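PDB 3OTT: Two-component system sensor histidine kinase from Bacteroides thetaiotaomicron, which probably senses saccharides through this extracellular part, built of beta-propellers and a beta-sandwich, and probably relays the signal by ATP-dependent phosphorylation of a histidine. Local coordinates for residues Ala19-Val24 against Gly38-Leu43; Thr63-Gly68 against Leu76-Asp81; Gln549-Gly554 against Lys585-Arg590. One frame throughout, in Å; residues are numbered along the deposited sequence.

Contacts 1 and 2 lie in neighbouring blades of the first propeller, centres about 11 Å apart, and touch: the Ser39 carbonyl probably accepts from Ile65 N, and Leu43 packs on Leu76. Contact 3 belongs to the second propeller, on the opposite side of the chain's centre, its own centre about 58 and 61 Å from the other two. All three are partly buried, none fully core or fully surface. The first two hold strands within a blade, and polar bonds define them: an asparagine amide gripping a loop in contact 1, backbone bonds with a Tyr-Asp pair and a bridging water in contact 2. Contact 3 instead joins outermost strands of adjacent blades, by apolar packing.

Contact 1: Ala19-Val24 against Gly38-Leu43; sequences AEASVV and GSNKGL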
ATOM      1  N   ALA B  19     -35.707  11.775 -21.281  1.00 30.89           N
ATOM      2  CA  ALA B  19     -36.056  13.099 -20.794  1.00 33.16           C
ATOM      3  C   ALA B  19     -35.486  14.298 -21.595  1.00 34.24           C
ATOM      4  O   ALA B  19     -35.155  15.328 -20.982  1.00 35.18           O
ATOM      5  CB  ALA B  19     -35.681  13.214 -19.270  1.00 32.66           C
ATOM      6  N   GLU B  20     -35.370  14.165 -22.923  1.00 34.74           N
ATOM      7  CA  GLU B  20     -34.713  15.169 -23.807  1.00 36.36           C
ATOM      8  C   GLU B  20     -33.275  15.646 -23.443  1.00 33.91           C
ATOM      9  O   GLU B  20     -32.749  16.609 -24.036  1.00 33.95           O
ATOM     10  CB  GLU B  20     -35.598  16.393 -24.098  1.00 38.83           C
ATOM     11  CG  GLU B  20     -35.112  17.214 -25.376  1.00 45.61           C
ATOM     12  CD  GLU B  20     -35.960  16.990 -26.683  1.00 55.41           C
ATOM     13  OE1 GLU B  20     -37.144  16.541 -26.618  1.00 57.59           O
ATOM     14  OE2 GLU B  20     -35.433  17.295 -27.789  1.00 57.92           O
ATOM     15  N   ALA B  21     -32.649  14.970 -22.495  1.00 30.34           N
ATOM     16  CA  ALA B  21     -31.265  15.221 -22.222  1.00 28.51           C
ATOM     17  C   ALA B  21     -30.496  14.682 -23.444  1.00 27.58           C
ATOM     18  O   ALA B  21     -30.831  13.651 -23.982  1.00 29.63           O
ATOM     19  CB  ALA B  21     -30.872  14.507 -20.978  1.00 26.37           C
ATOM     20  N   SER B  22     -29.502  15.377 -23.928  1.00 26.02           N
ATOM     21  CA  SER B  22     -28.712  14.782 -24.988  1.00 24.74           C
ATOM     22  C   SER B  22     -27.259  15.141 -24.842  1.00 24.25           C
ATOM     23  O   SER B  22     -26.429  14.434 -25.395  1.00 25.01           O
ATOM     24  CB  SER B  22     -29.255  15.128 -26.366  1.00 24.89           C
ATOM     25  OG  SER B  22     -29.374  16.524 -26.528  1.00 25.52           O
ATOM     26  N   VAL B  23     -26.966  16.190 -24.051  1.00 23.16           N
ATOM     27  CA  VAL B  23     -25.593  16.626 -23.738  1.00 21.80           C
ATOM     28  C   VAL B  23     -25.027  16.054 -22.425  1.00 22.32           C
ATOM     29  O   VAL B  23     -25.554  16.314 -21.338  1.00 21.89           O
ATOM     30  CB  VAL B  23     -25.445  18.204 -23.729  1.00 21.60           C
ATOM     31  CG1 VAL B  23     -24.018  18.596 -23.561  1.00 20.40           C
ATOM     32  CG2 VAL B  23     -25.951  18.832 -25.032  1.00 21.53           C
ATOM     33  N   VAL B  24     -23.910  15.323 -22.507  1.00 22.51           N
ATOM     34  CA  VAL B  24     -23.298  14.757 -21.311  1.00 22.73           C
ATOM     35  C   VAL B  24     -22.045  15.520 -20.959  1.00 23.64           C
ATOM     36  O   VAL B  24     -21.146  15.658 -21.788  1.00 26.42           O
ATOM     37  CB  VAL B  24     -23.021  13.269 -21.509  1.00 22.27           C
ATOM     38  CG1 VAL B  24     -22.099  12.692 -20.433  1.00 21.07           C
ATOM     39  CG2 VAL B  24     -24.303  12.521 -21.564  1.00 21.77           C
ATOM     40  N   GLY B  38     -23.704  13.300 -15.609  1.00 14.50           N
ATOM     41  CA  GLY B  38     -24.267  14.637 -15.564  1.00 14.12           C
ATOM     42  C   GLY B  38     -24.683  15.045 -16.974  1.00 14.44           C
ATOM     43  O   GLY B  38     -23.925  14.888 -17.932  1.00 16.14           O
ATOM     44  N   SER B  39     -25.894  15.529 -17.144  1.00 13.28           N
ATOM     45  CA  SER B  39     -26.357  15.865 -18.468  1.00 13.32           C
ATOM     46  C   SER B  39     -26.899  17.300 -18.448  1.00 13.45           C
ATOM     47  O   SER B  39     -26.991  17.895 -17.358  1.00 12.81           O
ATOM     48  CB  SER B  39     -27.493  14.937 -18.866  1.00 12.40           C
ATOM     49  OG  SER B  39     -28.681  15.339 -18.168  1.00 13.72           O
ATOM     50  N   ASN B  40     -27.316  17.809 -19.618  1.00 12.55           N
ATOM     51  CA  ASN B  40     -27.859  19.174 -19.721  1.00 14.13           C
ATOM     52  C   ASN B  40     -29.160  19.381 -18.953  1.00 14.79           C
ATOM     53  O   ASN B  40     -29.598  20.508 -18.810  1.00 16.74           O
ATOM     54  CB  ASN B  40     -28.031  19.628 -21.209  1.00 13.05           C
ATOM     55  CG  ASN B  40     -28.923  18.664 -22.078  1.00 15.41           C
ATOM     56  OD1 ASN B  40     -28.796  17.424 -22.049  1.00 11.86           O
ATOM     57  ND2 ASN B  40     -29.794  19.265 -22.893  1.00 12.45           N
ATOM     58  N   LYS B  41     -29.803  18.294 -18.523  1.00 15.26           N
ATOM     59  CA  LYS B  41     -31.108  18.319 -17.821  1.00 15.82           C
ATOM     60  C   LYS B  41     -31.009  17.775 -16.386  1.00 14.67           C
ATOM     61  O   LYS B  41     -31.980  17.794 -15.659  1.00 15.85           O
ATOM     62  CB  LYS B  41     -32.142  17.429 -18.548  1.00 15.91           C
ATOM     63  CG  LYS B  41     -32.609  17.914 -19.958  1.00 19.20           C
ATOM     64  CD  LYS B  41     -33.284  19.273 -19.917  1.00 19.42           C
ATOM     65  CE  LYS B  41     -33.146  20.047 -21.234  1.00 25.35           C
ATOM     66  NZ  LYS B  41     -34.234  19.720 -22.231  1.00 32.09           N
ATOM     67  N   GLY B  42     -29.868  17.240 -15.981  1.00 12.80           N
ATOM     68  CA  GLY B  42     -29.721  16.795 -14.610  1.00 11.40           C
ATOM     69  C   GLY B  42     -29.007  15.484 -14.546  1.00 11.47           C
ATOM     70  O   GLY B  42     -28.413  15.034 -15.533  1.00 12.24           O
ATOM     71  N   LEU B  43     -29.106  14.835 -13.407  1.00 11.21           N
ATOM     72  CA  LEU B  43     -28.245  13.712 -13.102  1.00 10.77           C
ATOM     73  C   LEU B  43     -28.913  12.398 -13.531  1.00 12.36           C
ATOM     74  O   LEU B  43     -30.095  12.234 -13.276  1.00 13.86           O
ATOM     75  CB  LEU B  43     -27.969  13.724 -11.589  1.00  9.29           C
ATOM     76  CG  LEU B  43     -27.330  12.445 -10.996  1.00 12.77           C
ATOM     77  CD1 LEU B  43     -25.856  12.387 -11.434  1.00  9.62           C
ATOM     78  CD2 LEU B  43     -27.457  12.329  -9.469  1.00 13.54           C
TER
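Asn40 faces the loop 19-24 and makes the largest share of the contact. Its CB lies against Val23, 3.9 Å from Val23 CB, the two side chains crossing at about a right angle. With CG held between its own backbone N and carbonyl carbon (chi1 56°), the amide turns back into the bend of the loop. Asn40 OD1 accepts there from two successive backbone amides: Ser22 N at 2.9 Å, only 17° off the carbonyl plane, and Val23 N at 3.0 Å, which sits well above that plane. The walk ends at Asn40 ND2, 4.0 Å from Ser22 N. One oxygen thus fixes the loop just before the strand 24-29 starts, and a weak bond from Asn40 N back to Val23 O adds to the grip.

On one flank Ala21 CB packs against Ser39 OG and Lys41 CG. The Lys41 chain runs beside Glu20, pointing the same way, but their charged ends stay 6.1 Å apart between NZ and OE1. Ser39 sets the turn: its OG donates to Gly42 O at 2.7 Å and accepts from Lys41 N at 3.2 Å, an ST turn within the type I beta turn Ser39-Gly42 that links the second and third strands of the blade.

Beyond the loop, Ser22 and Val24 make backbone bonds to Gly299 and Thr296 of the blade that the N-terminal strand 13-15 completes, while Ser39 reaches Ile65 ahead of strand 67-71, placing the contact between both neighbouring blades.

Contact 2: Thr63-Gly68 against Leu76-Asp81; sequences TRIYCG and LYMGTD
Gly79 is bonded through both its backbone polar groups to consecutive residues of the antiparallel partner, its O accepting from Tyr66 N at 2.8 Å and its N donating to Cys67 O at 2.9 Å. The first bond is nearly straight, 164° at the hydrogen. One step further on, Gly68 and Met78 form a non-hydrogen-bonded pair. Glycine at 79 leaves room for Cys67 SG, which lies over its backbone, 3.9 Å from Gly79 CA.

Tyr66 is the long reach of the contact. Its CG stands anti to the carbonyl carbon (chi1 -63°), which lays the ring alongside the 76-81 segment; Thr80 CA meets the ring edge in plane, and Tyr66 OH donates to Asp81 OD1 at 2.7 Å, on the syn lone pair of the carboxylate. Ring and carboxylate planes are 40° apart. Arg106 makes a cation-pi contact with the same ring.

These segments belong to a beta hairpin, strands 67-71 and 75-79, the innermost pair of a four-stranded propeller blade. Cys67 turns to Val105 and Met108 on the innermost strand of the next blade. Ile65 packs on Met78: Ile65 CG2 touches Met78 CB at 3.8 Å, and Ile65 CD1 lies equally near Met78 SD and Thr80 CG2. The Thr63 and Thr80 side chains cross at about a right angle, CG2 of Thr63 meeting CG2 of Thr80 at 3.8 Å, whereas Thr80 OG1 bonds to Gly83 N in the following turn. At the open end of the hairpin a water donates to Arg64 O, accepts from Asp81 N and bonds to Thr63 OG1 at 2.7 Å.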
ATOM      1  N   THR B  63     -31.558  20.480 -14.123  1.00 18.90           N
ATOM      2  CA  THR B  63     -30.710  21.601 -14.450  1.00 17.74           C
ATOM      3  C   THR B  63     -29.432  21.060 -15.022  1.00 16.84           C
ATOM      4  O   THR B  63     -29.135  19.871 -14.886  1.00 16.98           O
ATOM      5  CB  THR B  63     -30.469  22.510 -13.197  1.00 18.20           C
ATOM      6  OG1 THR B  63     -29.864  23.733 -13.578  1.00 19.59           O
ATOM      7  CG2 THR B  63     -29.624  21.821 -12.091  1.00 16.01           C
ATOM      8  N   ARG B  64     -28.669  21.890 -15.704  1.00 15.36           N
ATOM      9  CA  ARG B  64     -27.476  21.403 -16.359  0.50 14.82           C
ATOM     10  C   ARG B  64     -26.358  21.188 -15.334  1.00 14.67           C
ATOM     11  O   ARG B  64     -26.124  22.028 -14.473  1.00 14.38           O
ATOM     12  CB  ARG B  64     -27.043  22.348 -17.492  0.50 14.72           C
ATOM     13  CG  ARG B  64     -25.733  21.959 -18.186  0.50 17.46           C
ATOM     14  CD  ARG B  64     -25.336  22.926 -19.340  0.50 23.09           C
ATOM     15  NE  ARG B  64     -24.852  22.190 -20.512  0.50 24.00           N
ATOM     16  CZ  ARG B  64     -25.231  22.442 -21.772  0.50 24.41           C
ATOM     17  NH1 ARG B  64     -26.059  23.466 -22.073  0.50 22.30           N
ATOM     18  NH2 ARG B  64     -24.759  21.689 -22.740  0.50 18.73           N
ATOM     19  N   ILE B  65     -25.660  20.067 -15.463  1.00 14.06           N
ATOM     20  CA  ILE B  65     -24.564  19.732 -14.607  1.00 14.35           C
ATOM     21  C   ILE B  65     -23.253  19.980 -15.375  1.00 15.48           C
ATOM     22  O   ILE B  65     -23.111  19.532 -16.511  1.00 15.56           O
ATOM     23  CB  ILE B  65     -24.601  18.221 -14.274  1.00 13.72           C
ATOM     24  CG1 ILE B  65     -26.001  17.773 -13.811  1.00 15.96           C
ATOM     25  CG2 ILE B  65     -23.511  17.812 -13.216  1.00 10.74           C
ATOM     26  CD1 ILE B  65     -26.438  18.414 -12.536  1.00 14.20           C
ATOM     27  N   TYR B  66     -22.277  20.646 -14.767  1.00 14.99           N
ATOM     28  CA  TYR B  66     -21.031  20.916 -15.519  1.00 14.55           C
ATOM     29  C   TYR B  66     -19.872  20.051 -15.107  1.00 15.03           C
ATOM     30  O   TYR B  66     -18.919  19.897 -15.871  1.00 16.02           O
ATOM     31  CB  TYR B  66     -20.654  22.380 -15.389  1.00 14.02           C
ATOM     32  CG  TYR B  66     -21.693  23.299 -15.994  1.00 12.25           C
ATOM     33  CD1 TYR B  66     -21.613  23.684 -17.350  1.00 10.96           C
ATOM     34  CD2 TYR B  66     -22.742  23.819 -15.191  1.00 13.05           C
ATOM     35  CE1 TYR B  66     -22.571  24.546 -17.926  1.00 14.05           C
ATOM     36  CE2 TYR B  66     -23.757  24.697 -15.770  1.00 16.74           C
ATOM     37  CZ  TYR B  66     -23.651  25.031 -17.136  1.00 16.44           C
ATOM     38  OH  TYR B  66     -24.565  25.880 -17.687  1.00 20.32           O
ATOM     39  N   CYS B  67     -19.940  19.506 -13.893  1.00 15.30           N
ATOM     40  CA  CYS B  67     -18.832  18.789 -13.320  1.00 16.86           C
ATOM     41  C   CYS B  67     -19.368  18.147 -12.055  1.00 17.00           C
ATOM     42  O   CYS B  67     -20.442  18.533 -11.597  1.00 17.83           O
ATOM     43  CB  CYS B  67     -17.699  19.755 -12.959  1.00 16.59           C
ATOM     44  SG  CYS B  67     -18.134  20.897 -11.634  1.00 17.03           S
ATOM     45  N   GLY B  68     -18.623  17.192 -11.511  1.00 15.50           N
ATOM     46  CA  GLY B  68     -18.987  16.550 -10.265  1.00 16.06           C
ATOM     47  C   GLY B  68     -17.810  15.888  -9.604  1.00 15.74           C
ATOM     48  O   GLY B  68     -16.849  15.590 -10.270  1.00 16.25           O
ATOM     49  N   LEU B  76     -22.866  13.083  -4.314  1.00 16.51           N
ATOM     50  CA  LEU B  76     -22.383  13.603  -5.583  1.00 17.85           C
ATOM     51  C   LEU B  76     -22.541  15.108  -5.465  1.00 16.80           C
ATOM     52  O   LEU B  76     -23.688  15.565  -5.299  1.00 17.93           O
ATOM     53  CB  LEU B  76     -23.210  13.072  -6.778  1.00 16.85           C
ATOM     54  CG  LEU B  76     -22.927  11.695  -7.396  1.00 21.46           C
ATOM     55  CD1 LEU B  76     -22.345  10.688  -6.446  1.00 20.23           C
ATOM     56  CD2 LEU B  76     -24.191  11.115  -7.999  1.00 23.59           C
ATOM     57  N   TYR B  77     -21.418  15.834  -5.416  1.00 15.18           N
ATOM     58  CA  TYR B  77     -21.383  17.295  -5.492  1.00 16.18           C
ATOM     59  C   TYR B  77     -21.268  17.628  -6.966  1.00 15.55           C
ATOM     60  O   TYR B  77     -20.317  17.210  -7.640  1.00 16.12           O
ATOM     61  CB  TYR B  77     -20.141  17.896  -4.724  1.00 16.10           C
ATOM     62  CG  TYR B  77     -20.330  18.083  -3.231  1.00 15.59           C
ATOM     63  CD1 TYR B  77     -20.963  17.098  -2.458  1.00 17.56           C
ATOM     64  CD2 TYR B  77     -19.857  19.225  -2.593  1.00 14.76           C
ATOM     65  CE1 TYR B  77     -21.170  17.273  -1.070  1.00 18.82           C
ATOM     66  CE2 TYR B  77     -20.000  19.422  -1.218  1.00 17.72           C
ATOM     67  CZ  TYR B  77     -20.676  18.449  -0.449  1.00 23.60           C
ATOM     68  OH  TYR B  77     -20.850  18.649   0.921  1.00 23.58           O
ATOM     69  N   MET B  78     -22.203  18.403  -7.471  1.00 16.16           N
ATOM     70  CA  MET B  78     -22.277  18.673  -8.904  1.00 16.45           C
ATOM     71  C   MET B  78     -22.384  20.173  -9.170  1.00 15.78           C
ATOM     72  O   MET B  78     -23.205  20.853  -8.541  1.00 15.88           O
ATOM     73  CB  MET B  78     -23.515  17.953  -9.466  1.00 16.51           C
ATOM     74  CG  MET B  78     -23.460  16.406  -9.213  1.00 18.32           C
ATOM     75  SD  MET B  78     -24.990  15.719  -9.823  1.00 24.10           S
ATOM     76  CE  MET B  78     -26.171  16.128  -8.521  1.00 18.77           C
ATOM     77  N   GLY B  79     -21.584  20.688 -10.105  1.00 13.80           N
ATOM     78  CA  GLY B  79     -21.650  22.101 -10.394  1.00 13.06           C
ATOM     79  C   GLY B  79     -22.759  22.458 -11.348  1.00 12.99           C
ATOM     80  O   GLY B  79     -22.961  21.749 -12.310  1.00 13.37           O
ATOM     81  N   THR B  80     -23.454  23.574 -11.103  1.00 14.22           N
ATOM     82  CA  THR B  80     -24.654  24.002 -11.873  1.00 15.33           C
ATOM     83  C   THR B  80     -24.597  25.539 -12.001  1.00 15.68           C
ATOM     84  O   THR B  80     -23.704  26.148 -11.415  1.00 15.03           O
ATOM     85  CB  THR B  80     -26.002  23.638 -11.132  1.00 15.83           C
ATOM     86  OG1 THR B  80     -26.093  24.375  -9.923  1.00 16.34           O
ATOM     87  CG2 THR B  80     -26.120  22.141 -10.758  1.00 15.89           C
ATOM     88  N   ASP B  81     -25.535  26.133 -12.741  1.00 15.54           N
ATOM     89  CA  ASP B  81     -25.790  27.588 -12.771  1.00 18.13           C
ATOM     90  C   ASP B  81     -26.061  28.154 -11.373  1.00 19.33           C
ATOM     91  O   ASP B  81     -25.649  29.270 -11.030  1.00 19.42           O
ATOM     92  CB  ASP B  81     -27.041  27.853 -13.640  1.00 17.89           C
ATOM     93  CG  ASP B  81     -26.860  27.383 -15.117  1.00 21.72           C
ATOM     94  OD1 ASP B  81     -25.707  27.078 -15.554  1.00 25.16           O
ATOM     95  OD2 ASP B  81     -27.871  27.337 -15.863  1.00 24.08           O
TER
HETATM   96  O   HOH W   1     -27.374  24.431 -14.318  1.00  4.07           O

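Contact 3: Gln549-Gly554 against Lys585-Arg590; sequences QSISFG and KTMDAR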
ATOM      1  N   GLN B 549       8.921 -38.945 -28.497  1.00 26.53           N
ATOM      2  CA  GLN B 549       8.797 -38.048 -29.655  1.00 28.20           C
ATOM      3  C   GLN B 549       9.112 -36.614 -29.183  1.00 27.93           C
ATOM      4  O   GLN B 549       8.885 -36.225 -28.041  1.00 25.65           O
ATOM      5  CB  GLN B 549       7.378 -38.121 -30.269  1.00 28.93           C
ATOM      6  CG  GLN B 549       7.330 -38.428 -31.764  1.00 36.00           C
ATOM      7  CD  GLN B 549       5.927 -38.193 -32.388  1.00 43.76           C
ATOM      8  OE1 GLN B 549       5.191 -39.148 -32.631  1.00 47.73           O
ATOM      9  NE2 GLN B 549       5.569 -36.921 -32.648  1.00 42.06           N
ATOM     10  N   SER B 550       9.628 -35.818 -30.083  1.00 29.36           N
ATOM     11  CA  SER B 550      10.190 -34.570 -29.693  1.00 30.45           C
ATOM     12  C   SER B 550       9.863 -33.524 -30.734  1.00 31.03           C
ATOM     13  O   SER B 550       9.774 -33.840 -31.907  1.00 31.07           O
ATOM     14  CB  SER B 550      11.711 -34.774 -29.591  1.00 31.00           C
ATOM     15  OG  SER B 550      12.219 -33.659 -28.953  1.00 34.79           O
ATOM     16  N   ILE B 551       9.645 -32.283 -30.303  1.00 31.85           N
ATOM     17  CA  ILE B 551       9.408 -31.176 -31.238  1.00 32.57           C
ATOM     18  C   ILE B 551      10.182 -29.965 -30.786  1.00 33.12           C
ATOM     19  O   ILE B 551      10.576 -29.859 -29.634  1.00 32.24           O
ATOM     20  CB  ILE B 551       7.918 -30.735 -31.298  1.00 33.16           C
ATOM     21  CG1 ILE B 551       7.371 -30.542 -29.889  1.00 32.02           C
ATOM     22  CG2 ILE B 551       7.074 -31.713 -32.125  1.00 33.61           C
ATOM     23  CD1 ILE B 551       6.354 -29.482 -29.793  1.00 32.07           C
ATOM     24  N   SER B 552      10.393 -29.033 -31.696  1.00 34.92           N
ATOM     25  CA  SER B 552      10.964 -27.756 -31.309  1.00 36.22           C
ATOM     26  C   SER B 552       9.972 -26.729 -31.752  1.00 36.91           C
ATOM     27  O   SER B 552       9.251 -26.923 -32.714  1.00 37.34           O
ATOM     28  CB  SER B 552      12.331 -27.523 -31.959  1.00 36.47           C
ATOM     29  OG  SER B 552      12.165 -27.287 -33.334  1.00 39.93           O
ATOM     30  N   PHE B 553       9.899 -25.635 -31.035  1.00 38.01           N
ATOM     31  CA  PHE B 553       8.878 -24.697 -31.365  1.00 40.94           C
ATOM     32  C   PHE B 553       9.433 -23.306 -31.297  1.00 44.04           C
ATOM     33  O   PHE B 553      10.238 -22.979 -30.423  1.00 43.36           O
ATOM     34  CB  PHE B 553       7.651 -24.863 -30.451  1.00 39.29           C
ATOM     35  CG  PHE B 553       7.968 -24.785 -28.999  1.00 36.25           C
ATOM     36  CD1 PHE B 553       8.265 -23.554 -28.396  1.00 34.16           C
ATOM     37  CD2 PHE B 553       7.983 -25.928 -28.227  1.00 33.41           C
ATOM     38  CE1 PHE B 553       8.580 -23.465 -27.056  1.00 31.67           C
ATOM     39  CE2 PHE B 553       8.288 -25.842 -26.873  1.00 31.92           C
ATOM     40  CZ  PHE B 553       8.591 -24.602 -26.288  1.00 30.75           C
ATOM     41  N   GLY B 554       9.011 -22.510 -32.268  1.00 48.56           N
ATOM     42  CA  GLY B 554       9.247 -21.075 -32.276  1.00 53.30           C
ATOM     43  C   GLY B 554      10.628 -20.653 -32.701  1.00 56.64           C
ATOM     44  O   GLY B 554      11.259 -21.268 -33.569  1.00 57.13           O
ATOM     45  N   LYS B 585      -1.871 -34.866 -28.175  1.00 28.70           N
ATOM     46  CA  LYS B 585      -1.839 -36.037 -29.070  1.00 30.69           C
ATOM     47  C   LYS B 585      -1.040 -35.760 -30.351  1.00 30.23           C
ATOM     48  O   LYS B 585      -0.159 -36.560 -30.693  1.00 29.88           O
ATOM     49  CB  LYS B 585      -3.249 -36.634 -29.341  1.00 32.55           C
ATOM     50  CG  LYS B 585      -3.904 -37.312 -28.080  1.00 34.42           C
ATOM     51  CD  LYS B 585      -5.216 -38.139 -28.441  1.00 44.32           C
ATOM     52  CE  LYS B 585      -6.550 -37.307 -28.577  1.00 50.18           C
ATOM     53  NZ  LYS B 585      -7.682 -37.970 -29.427  1.00 54.11           N
ATOM     54  N   THR B 586      -1.273 -34.613 -31.005  1.00 29.85           N
ATOM     55  CA  THR B 586      -0.553 -34.313 -32.256  1.00 30.81           C
ATOM     56  C   THR B 586       0.803 -33.659 -32.034  1.00 30.21           C
ATOM     57  O   THR B 586       1.682 -33.744 -32.886  1.00 31.24           O
ATOM     58  CB  THR B 586      -1.334 -33.376 -33.176  1.00 31.06           C
ATOM     59  OG1 THR B 586      -1.417 -32.090 -32.543  1.00 29.42           O
ATOM     60  CG2 THR B 586      -2.734 -33.949 -33.501  1.00 30.58           C
ATOM     61  N   MET B 587       0.939 -32.961 -30.916  1.00 29.56           N
ATOM     62  CA  MET B 587       2.160 -32.195 -30.586  1.00 29.56           C
ATOM     63  C   MET B 587       2.378 -30.911 -31.409  1.00 30.13           C
ATOM     64  O   MET B 587       3.473 -30.335 -31.333  1.00 29.12           O
ATOM     65  CB  MET B 587       3.431 -33.062 -30.561  1.00 28.73           C
ATOM     66  CG  MET B 587       3.435 -34.054 -29.418  1.00 28.75           C
ATOM     67  SD  MET B 587       4.941 -35.036 -29.324  1.00 31.30           S
ATOM     68  CE  MET B 587       6.118 -33.913 -28.489  1.00 26.12           C
ATOM     69  N   ASP B 588       1.354 -30.512 -32.178  1.00 30.92           N
ATOM     70  CA  ASP B 588       1.209 -29.174 -32.746  1.00 33.38           C
ATOM     71  C   ASP B 588       1.367 -28.087 -31.650  1.00 32.20           C
ATOM     72  O   ASP B 588       0.585 -28.039 -30.696  1.00 30.87           O
ATOM     73  CB  ASP B 588      -0.189 -28.966 -33.437  1.00 35.19           C
ATOM     74  CG  ASP B 588      -0.378 -29.789 -34.724  1.00 42.66           C
ATOM     75  OD1 ASP B 588       0.613 -30.335 -35.297  1.00 47.38           O
ATOM     76  OD2 ASP B 588      -1.553 -29.878 -35.192  1.00 49.49           O
ATOM     77  N   ALA B 589       2.355 -27.216 -31.822  1.00 32.38           N
ATOM     78  CA  ALA B 589       2.608 -26.100 -30.908  1.00 33.41           C
ATOM     79  C   ALA B 589       2.054 -24.806 -31.464  1.00 34.83           C
ATOM     80  O   ALA B 589       2.293 -24.505 -32.614  1.00 36.45           O
ATOM     81  CB  ALA B 589       4.089 -25.948 -30.685  1.00 32.61           C
ATOM     82  N   ARG B 590       1.329 -24.034 -30.668  1.00 35.21           N
ATOM     83  CA  ARG B 590       0.835 -22.746 -31.167  1.00 37.43           C
ATOM     84  C   ARG B 590       1.178 -21.601 -30.241  1.00 37.07           C
ATOM     85  O   ARG B 590       0.866 -21.667 -29.065  1.00 35.90           O
ATOM     86  CB  ARG B 590      -0.677 -22.798 -31.349  1.00 38.80           C
ATOM     87  CG  ARG B 590      -1.100 -23.421 -32.638  1.00 43.49           C
ATOM     88  CD  ARG B 590      -2.601 -23.211 -32.816  1.00 54.14           C
ATOM     89  NE  ARG B 590      -2.965 -23.310 -34.227  1.00 59.55           N
ATOM     90  CZ  ARG B 590      -4.100 -22.865 -34.752  1.00 64.44           C
ATOM     91  NH1 ARG B 590      -5.021 -22.281 -33.985  1.00 65.48           N
ATOM     92  NH2 ARG B 590      -4.313 -23.005 -36.060  1.00 65.89           N
TER
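Met587 reaches across to strand 547-552 and fills the tight half of this contact. Its chain runs out straight from CB and bends only at the end (chi3 81°), which brings Met587 CE against the strand, 3.6 Å from Gln549 O and 3.9 Å from Ile551 CG1. Ile551 packs back: its CD1 lies 3.4 Å from Met587 O, its CG2 lies 3.9 Å from the same oxygen, and CD1 just reaches Ala589 CB. Replacing Ile551 with an alanine would probably open a gap beside the Met587 carbonyl oxygen and leave the Met587 methyl group freer to turn. Further along, Phe553 CB rests on Ala589 CB at 3.7 Å while the ring swings off to meet Trp580.

The fit slackens toward solvent, where Thr586 and Asp588 point away from the strand. Gln549 is exposed, and its NE2 passes Met587 SD at 3.9 Å. Backbones stay well separated, with 7.3 Å between Ile551 CA and Met587 CA, so each contact involves at least one side chain. Trp531 and Arg540, from the second and third strands of the blade that ends in strand 547-552, pack on Met587 as well. Apolar packing of this kind between adjacent four-stranded blades fits the beta-propeller fold; here outermost strands 547-552 and 589-591 of consecutive blades meet.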